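Local coordinates for protein mitochondrial import inner membrane translocase subunit TIM21 (Saccharomyces cerevisiae, PDB 2CIU) that helps keep the TOM and TIM23 preprotein translocases of the two mitochondrial membranes in close contact during protein import, at residues Lys41-Leu46 with Arg75-Ser80; His88-Glu93 with Asp101-Tyr106. One frame throughout, in Å; residues are numbered along the deposited sequence.

Two strand pairings from one antiparallel sheet of the TIM21 intermembrane-space domain serve here as a worked example of how such a sheet is held together. Contact 1 joins strand 41-48 to strand 70-79; contact 2 joins strand 84-92 to strand 101-108 within a hairpin. Strands 70-79 and 84-92 are themselves neighbours, so the four strands lie in succession, with the contact centres about 17 Å apart on opposite sides of the chain's centre. The two are stitched together by Arg75 of contact 1, whose NE lies 3.0 Å from ND1 of His88 in contact 2, a probable hydrogen bond. In both contacts one sheet face packs on helix 6-20.

Contact 1 of 2, residues Lys41-Leu46 with Arg75-Ser80; sequences KAYGEL and RFHVES
The strands through Lys41-Tyr43 and Arg75-Glu79 run antiparallel, their axes approaching to 4.6 Å, and backbone bonds in both directions tie the pairs Lys41-Glu79 and Tyr43-His77. The side chains of Lys41, Tyr43, His77 and Glu79 share one face. With CG between the backbone N and the carbonyl carbon (chi1 39°), the Tyr43 ring reaches over toward the partner strand: CE1 rests 3.5 Å from His77 CB, while its hydroxyl OH donates to Glu79 OE2 at 2.7 Å. That oxygen lies near the ring plane, yet the hydroxyl reaches it from above the carboxylate, whose plane is 83° from the ring. Water 1 donates to the same OE2 and accepts from Lys41 NZ. Farther along, Leu46 CG sits over one face of the His77 imidazole, 3.8 Å from its centroid, a CH-pi contact, and His77 ND1 at the ring edge gives Gly44 O a weak bond of 3.4 Å. Ala42, Phe76 and Val78 use the other face of the sheet, where Ala42 and Phe76 touch helix 6-20. Two donors thus grip one carboxylate oxygen, which would probably stabilise the charged form of Glu79, with Lys41 linked to it by way of water 1.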
loop_
_atom_site.group_PDB
_atom_site.type_symbol
_atom_site.label_atom_id
_atom_site.label_comp_id
_atom_site.label_asym_id
_atom_site.label_seq_id
_atom_site.Cartn_x
_atom_site.Cartn_y
_atom_site.Cartn_z
ATOM N N LYS A 41 0.728 -12.868 -1.006
ATOM C CA LYS A 41 2.049 -12.605 -1.544
ATOM C C LYS A 41 2.161 -11.100 -1.814
ATOM O O LYS A 41 1.162 -10.459 -2.131
ATOM C CB LYS A 41 2.202 -13.394 -2.839
ATOM C CG LYS A 41 3.532 -13.253 -3.531
ATOM C CD LYS A 41 3.538 -14.098 -4.798
ATOM C CE LYS A 41 4.879 -14.073 -5.486
ATOM N NZ LYS A 41 4.888 -15.050 -6.619
ATOM N N ALA A 42 3.359 -10.550 -1.656
ATOM C CA ALA A 42 3.573 -9.124 -1.885
ATOM C C ALA A 42 4.897 -8.875 -2.591
ATOM O O ALA A 42 5.863 -9.615 -2.417
ATOM C CB ALA A 42 3.533 -8.355 -0.548
ATOM N N TYR A 43 4.937 -7.816 -3.393
ATOM C CA TYR A 43 6.137 -7.463 -4.129
ATOM C C TYR A 43 6.008 -6.034 -4.609
ATOM O O TYR A 43 4.940 -5.426 -4.462
ATOM C CB TYR A 43 6.366 -8.411 -5.322
ATOM C CG TYR A 43 5.113 -8.823 -6.063
ATOM C CD1 TYR A 43 4.447 -7.925 -6.902
ATOM C CD2 TYR A 43 4.564 -10.107 -5.906
ATOM C CE1 TYR A 43 3.272 -8.284 -7.565
ATOM C CE2 TYR A 43 3.377 -10.470 -6.562
ATOM C CZ TYR A 43 2.739 -9.547 -7.393
ATOM O OH TYR A 43 1.564 -9.867 -8.032
ATOM N N GLY A 44 7.098 -5.519 -5.164
ATOM C CA GLY A 44 7.131 -4.152 -5.654
ATOM C C GLY A 44 6.211 -3.902 -6.827
ATOM O O GLY A 44 5.580 -4.795 -7.362
ATOM N N GLU A 45 6.153 -2.646 -7.237
ATOM C CA GLU A 45 5.309 -2.233 -8.346
ATOM C C GLU A 45 5.553 -3.020 -9.634
ATOM O O GLU A 45 6.692 -3.177 -10.072
ATOM C CB GLU A 45 5.545 -0.740 -8.574
ATOM C CG GLU A 45 4.746 -0.096 -9.659
ATOM C CD GLU A 45 4.929 1.407 -9.632
ATOM O OE1 GLU A 45 6.076 1.857 -9.430
ATOM O OE2 GLU A 45 3.933 2.133 -9.813
ATOM N N LEU A 46 4.474 -3.506 -10.237
ATOM C CA LEU A 46 4.566 -4.260 -11.481
ATOM C C LEU A 46 4.766 -3.309 -12.644
ATOM O O LEU A 46 4.009 -2.349 -12.805
ATOM C CB LEU A 46 3.297 -5.078 -11.720
ATOM C CG LEU A 46 3.091 -6.231 -10.734
ATOM C CD1 LEU A 46 1.743 -6.895 -11.001
ATOM C CD2 LEU A 46 4.230 -7.237 -10.877
ATOM N N ARG A 75 4.667 2.405 -3.838
ATOM C CA ARG A 75 3.619 1.583 -4.410
ATOM C C ARG A 75 4.089 0.141 -4.416
ATOM O O ARG A 75 5.251 -0.139 -4.688
ATOM C CB ARG A 75 3.276 2.038 -5.831
ATOM C CG ARG A 75 2.521 3.340 -5.783
ATOM C CD ARG A 75 1.987 3.789 -7.106
ATOM N NE ARG A 75 1.145 4.954 -6.865
ATOM C CZ ARG A 75 0.551 5.670 -7.810
ATOM N NH1 ARG A 75 0.700 5.350 -9.089
ATOM N NH2 ARG A 75 -0.195 6.708 -7.464
ATOM N N PHE A 76 3.183 -0.769 -4.079
ATOM C CA PHE A 76 3.518 -2.188 -4.102
ATOM C C PHE A 76 2.239 -2.978 -4.312
ATOM O O PHE A 76 1.150 -2.413 -4.345
ATOM C CB PHE A 76 4.251 -2.618 -2.811
ATOM C CG PHE A 76 3.447 -2.461 -1.555
ATOM C CD1 PHE A 76 2.587 -3.473 -1.120
ATOM C CD2 PHE A 76 3.563 -1.307 -0.786
ATOM C CE1 PHE A 76 1.864 -3.331 0.063
ATOM C CE2 PHE A 76 2.843 -1.159 0.394
ATOM C CZ PHE A 76 1.992 -2.172 0.825
ATOM N N HIS A 77 2.360 -4.288 -4.484
ATOM C CA HIS A 77 1.182 -5.094 -4.708
ATOM C C HIS A 77 1.036 -6.173 -3.670
ATOM O O HIS A 77 2.014 -6.572 -3.050
ATOM C CB HIS A 77 1.246 -5.796 -6.066
ATOM C CG HIS A 77 1.178 -4.869 -7.241
ATOM N ND1 HIS A 77 2.296 -4.302 -7.814
ATOM C CD2 HIS A 77 0.120 -4.425 -7.959
ATOM C CE1 HIS A 77 1.927 -3.551 -8.840
ATOM N NE2 HIS A 77 0.613 -3.612 -8.949
ATOM N N VAL A 78 -0.203 -6.628 -3.508
ATOM C CA VAL A 78 -0.534 -7.732 -2.614
ATOM C C VAL A 78 -1.387 -8.627 -3.501
ATOM O O VAL A 78 -2.370 -8.182 -4.103
ATOM C CB VAL A 78 -1.317 -7.278 -1.365
ATOM C CG1 VAL A 78 -1.748 -8.506 -0.550
ATOM C CG2 VAL A 78 -0.432 -6.374 -0.499
ATOM N N GLU A 79 -0.997 -9.892 -3.595
ATOM C CA GLU A 79 -1.674 -10.832 -4.471
ATOM C C GLU A 79 -2.256 -12.058 -3.785
ATOM O O GLU A 79 -1.586 -12.686 -2.968
ATOM C CB GLU A 79 -0.691 -11.307 -5.547
ATOM C CG GLU A 79 -1.272 -12.378 -6.473
ATOM C CD GLU A 79 -0.285 -12.917 -7.489
ATOM O OE1 GLU A 79 -0.655 -13.860 -8.217
ATOM O OE2 GLU A 79 0.856 -12.417 -7.579
ATOM N N SER A 80 -3.502 -12.377 -4.118
ATOM C CA SER A 80 -4.152 -13.586 -3.599
ATOM C C SER A 80 -4.239 -14.503 -4.810
ATOM O O SER A 80 -3.865 -14.116 -5.914
ATOM C CB SER A 80 -5.564 -13.295 -3.089
ATOM O OG SER A 80 -6.424 -12.923 -4.157
HETATM O O HOH W 1 2.786 -14.011 -8.556
HETATM O O HOH W 2 3.658 4.694 -10.282
#

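Contact 2 of 2, residues His88-Glu93 with Asp101-Tyr106; sequences HLEAKE and DFINMY
Leu89 drives its CD1 methyl onto the Phe102 ring almost over the centre, 3.5 Å from the centroid and 10° off the ring normal, a CH-pi contact in which the leucine branch stands roughly perpendicular to the phenylalanine side chain. On the opposite side of the sheet from Leu89 and Phe102, His88 CB lies over the Tyr106 ring, 3.7 Å from its centroid. His88 CG is anti to the backbone N (chi1 168°), carrying the imidazole alongside the tyrosine. The two rings are nearly parallel, their planes 21° apart, but offset until little of one lies above the other; His88 CD2 meets Tyr106 CE2 at 3.3 Å. Beside them, water 3 meets the imidazole edge at NE2 and donates to Glu90 OE1 and Asn104 OD1, linking three side chains whose other polar atoms are engaged elsewhere: His88 ND1 by Arg75, Glu90 OE2 by His71 and Asn104 ND2 by Ile118 O. At Glu90 the register slips by one residue in a classic beta bulge, Ile103 and Asn104 both facing it. Glu90 O takes the amide N of Ile103 at 2.8 Å and, weakly, that of Asn104. Ile103 here points toward the facing strand, its CD1 pressed against Lys92 CB at a tight 3.4 Å. Leu89, Phe102 and Met105 pack on helix 6-20, while strand 70-79 flanks one edge of the hairpin and strand 115-116 pairs along the other.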
loop_
_atom_site.group_PDB
_atom_site.type_symbol
_atom_site.label_atom_id
_atom_site.label_comp_id
_atom_site.label_asym_id
_atom_site.label_seq_id
_atom_site.Cartn_x
_atom_site.Cartn_y
_atom_site.Cartn_z
ATOM N N HIS A 88 -1.007 2.089 -2.555
ATOM C CA HIS A 88 -0.306 3.361 -2.662
ATOM C C HIS A 88 -0.160 3.915 -1.251
ATOM O O HIS A 88 -1.126 3.955 -0.497
ATOM C CB HIS A 88 -1.125 4.351 -3.497
ATOM C CG HIS A 88 -0.621 5.758 -3.410
ATOM N ND1 HIS A 88 0.374 6.246 -4.228
ATOM C CD2 HIS A 88 -0.931 6.761 -2.554
ATOM C CE1 HIS A 88 0.658 7.488 -3.878
ATOM N NE2 HIS A 88 -0.119 7.823 -2.866
ATOM N N LEU A 89 1.049 4.342 -0.911
ATOM C CA LEU A 89 1.337 4.898 0.399
ATOM C C LEU A 89 2.122 6.196 0.293
ATOM O O LEU A 89 3.042 6.309 -0.517
ATOM C CB LEU A 89 2.163 3.888 1.219
ATOM C CG LEU A 89 2.763 4.340 2.552
ATOM C CD1 LEU A 89 1.648 4.632 3.546
ATOM C CD2 LEU A 89 3.700 3.244 3.095
ATOM N N GLU A 90 1.711 7.176 1.094
ATOM C CA GLU A 90 2.398 8.453 1.209
ATOM C C GLU A 90 2.743 8.587 2.691
ATOM O O GLU A 90 1.865 8.461 3.545
ATOM C CB GLU A 90 1.495 9.623 0.817
ATOM C CG GLU A 90 2.254 10.951 0.851
ATOM C CD GLU A 90 1.357 12.154 0.607
ATOM O OE1 GLU A 90 0.253 11.978 0.059
ATOM O OE2 GLU A 90 1.769 13.282 0.962
ATOM N N ALA A 91 4.010 8.823 2.995
ATOM C CA ALA A 91 4.433 8.990 4.379
ATOM C C ALA A 91 5.334 10.207 4.513
ATOM O O ALA A 91 5.821 10.747 3.518
ATOM C CB ALA A 91 5.171 7.729 4.862
ATOM N N LYS A 92 5.550 10.653 5.743
ATOM C CA LYS A 92 6.428 11.789 5.962
ATOM C C LYS A 92 7.072 11.667 7.325
ATOM O O LYS A 92 6.457 11.172 8.275
ATOM C CB LYS A 92 5.658 13.113 5.851
ATOM C CG LYS A 92 4.872 13.538 7.071
ATOM C CD LYS A 92 4.333 14.956 6.866
ATOM C CE LYS A 92 3.622 15.480 8.100
ATOM N NZ LYS A 92 3.100 16.859 7.891
ATOM N N GLU A 93 8.319 12.104 7.416
ATOM C CA GLU A 93 9.037 12.054 8.679
ATOM C C GLU A 93 8.178 12.703 9.762
ATOM O O GLU A 93 7.531 13.727 9.537
ATOM C CB GLU A 93 10.362 12.803 8.548
ATOM C CG GLU A 93 11.374 12.492 9.636
ATOM C CD GLU A 93 12.658 13.285 9.472
ATOM O OE1 GLU A 93 13.179 13.347 8.336
ATOM O OE2 GLU A 93 13.150 13.840 10.475
ATOM N N ASP A 101 4.997 9.301 9.762
ATOM C CA ASP A 101 3.548 9.331 9.744
ATOM C C ASP A 101 3.019 8.856 8.399
ATOM O O ASP A 101 3.593 9.161 7.355
ATOM C CB ASP A 101 3.034 10.754 9.983
ATOM C CG ASP A 101 3.386 11.280 11.355
ATOM O OD1 ASP A 101 3.157 10.554 12.341
ATOM O OD2 ASP A 101 3.873 12.429 11.444
ATOM N N PHE A 102 1.940 8.082 8.422
ATOM C CA PHE A 102 1.320 7.647 7.181
ATOM C C PHE A 102 0.312 8.758 6.894
ATOM O O PHE A 102 -0.577 9.028 7.703
ATOM C CB PHE A 102 0.598 6.308 7.352
ATOM C CG PHE A 102 1.483 5.101 7.142
ATOM C CD1 PHE A 102 2.870 5.220 7.150
ATOM C CD2 PHE A 102 0.922 3.844 6.955
ATOM C CE1 PHE A 102 3.684 4.101 6.974
ATOM C CE2 PHE A 102 1.730 2.717 6.780
ATOM C CZ PHE A 102 3.107 2.846 6.788
ATOM N N ILE A 103 0.478 9.410 5.748
ATOM C CA ILE A 103 -0.377 10.516 5.338
ATOM C C ILE A 103 -1.583 10.081 4.508
ATOM O O ILE A 103 -2.682 10.622 4.650
ATOM C CB ILE A 103 0.446 11.528 4.500
ATOM C CG1 ILE A 103 1.584 12.099 5.341
ATOM C CG2 ILE A 103 -0.462 12.640 3.974
ATOM C CD1 ILE A 103 2.520 12.997 4.562
ATOM N N ASN A 104 -1.380 9.090 3.652
ATOM C CA ASN A 104 -2.434 8.627 2.766
ATOM C C ASN A 104 -2.095 7.190 2.400
ATOM O O ASN A 104 -0.942 6.877 2.162
ATOM C CB ASN A 104 -2.428 9.506 1.498
ATOM C CG ASN A 104 -3.493 9.115 0.488
ATOM O OD1 ASN A 104 -3.332 9.343 -0.720
ATOM N ND2 ASN A 104 -4.587 8.539 0.965
ATOM N N MET A 105 -3.091 6.316 2.385
ATOM C CA MET A 105 -2.842 4.939 1.997
ATOM C C MET A 105 -4.118 4.326 1.447
ATOM O O MET A 105 -5.161 4.340 2.100
ATOM C CB MET A 105 -2.321 4.130 3.185
ATOM C CG MET A 105 -1.966 2.705 2.797
ATOM S SD MET A 105 -1.377 1.751 4.225
ATOM C CE MET A 105 -0.464 0.527 3.380
ATOM N N TYR A 106 -4.058 3.831 0.214
ATOM C CA TYR A 106 -5.237 3.225 -0.363
ATOM C C TYR A 106 -4.869 1.990 -1.160
ATOM O O TYR A 106 -3.698 1.750 -1.481
ATOM C CB TYR A 106 -6.030 4.238 -1.213
ATOM C CG TYR A 106 -5.331 4.756 -2.457
ATOM C CD1 TYR A 106 -5.261 3.987 -3.623
ATOM C CD2 TYR A 106 -4.743 6.020 -2.463
ATOM C CE1 TYR A 106 -4.618 4.468 -4.769
ATOM C CE2 TYR A 106 -4.099 6.509 -3.596
ATOM C CZ TYR A 106 -4.037 5.736 -4.739
ATOM O OH TYR A 106 -3.364 6.213 -5.841
HETATM O O HOH W 3 -0.736 10.384 -1.822
#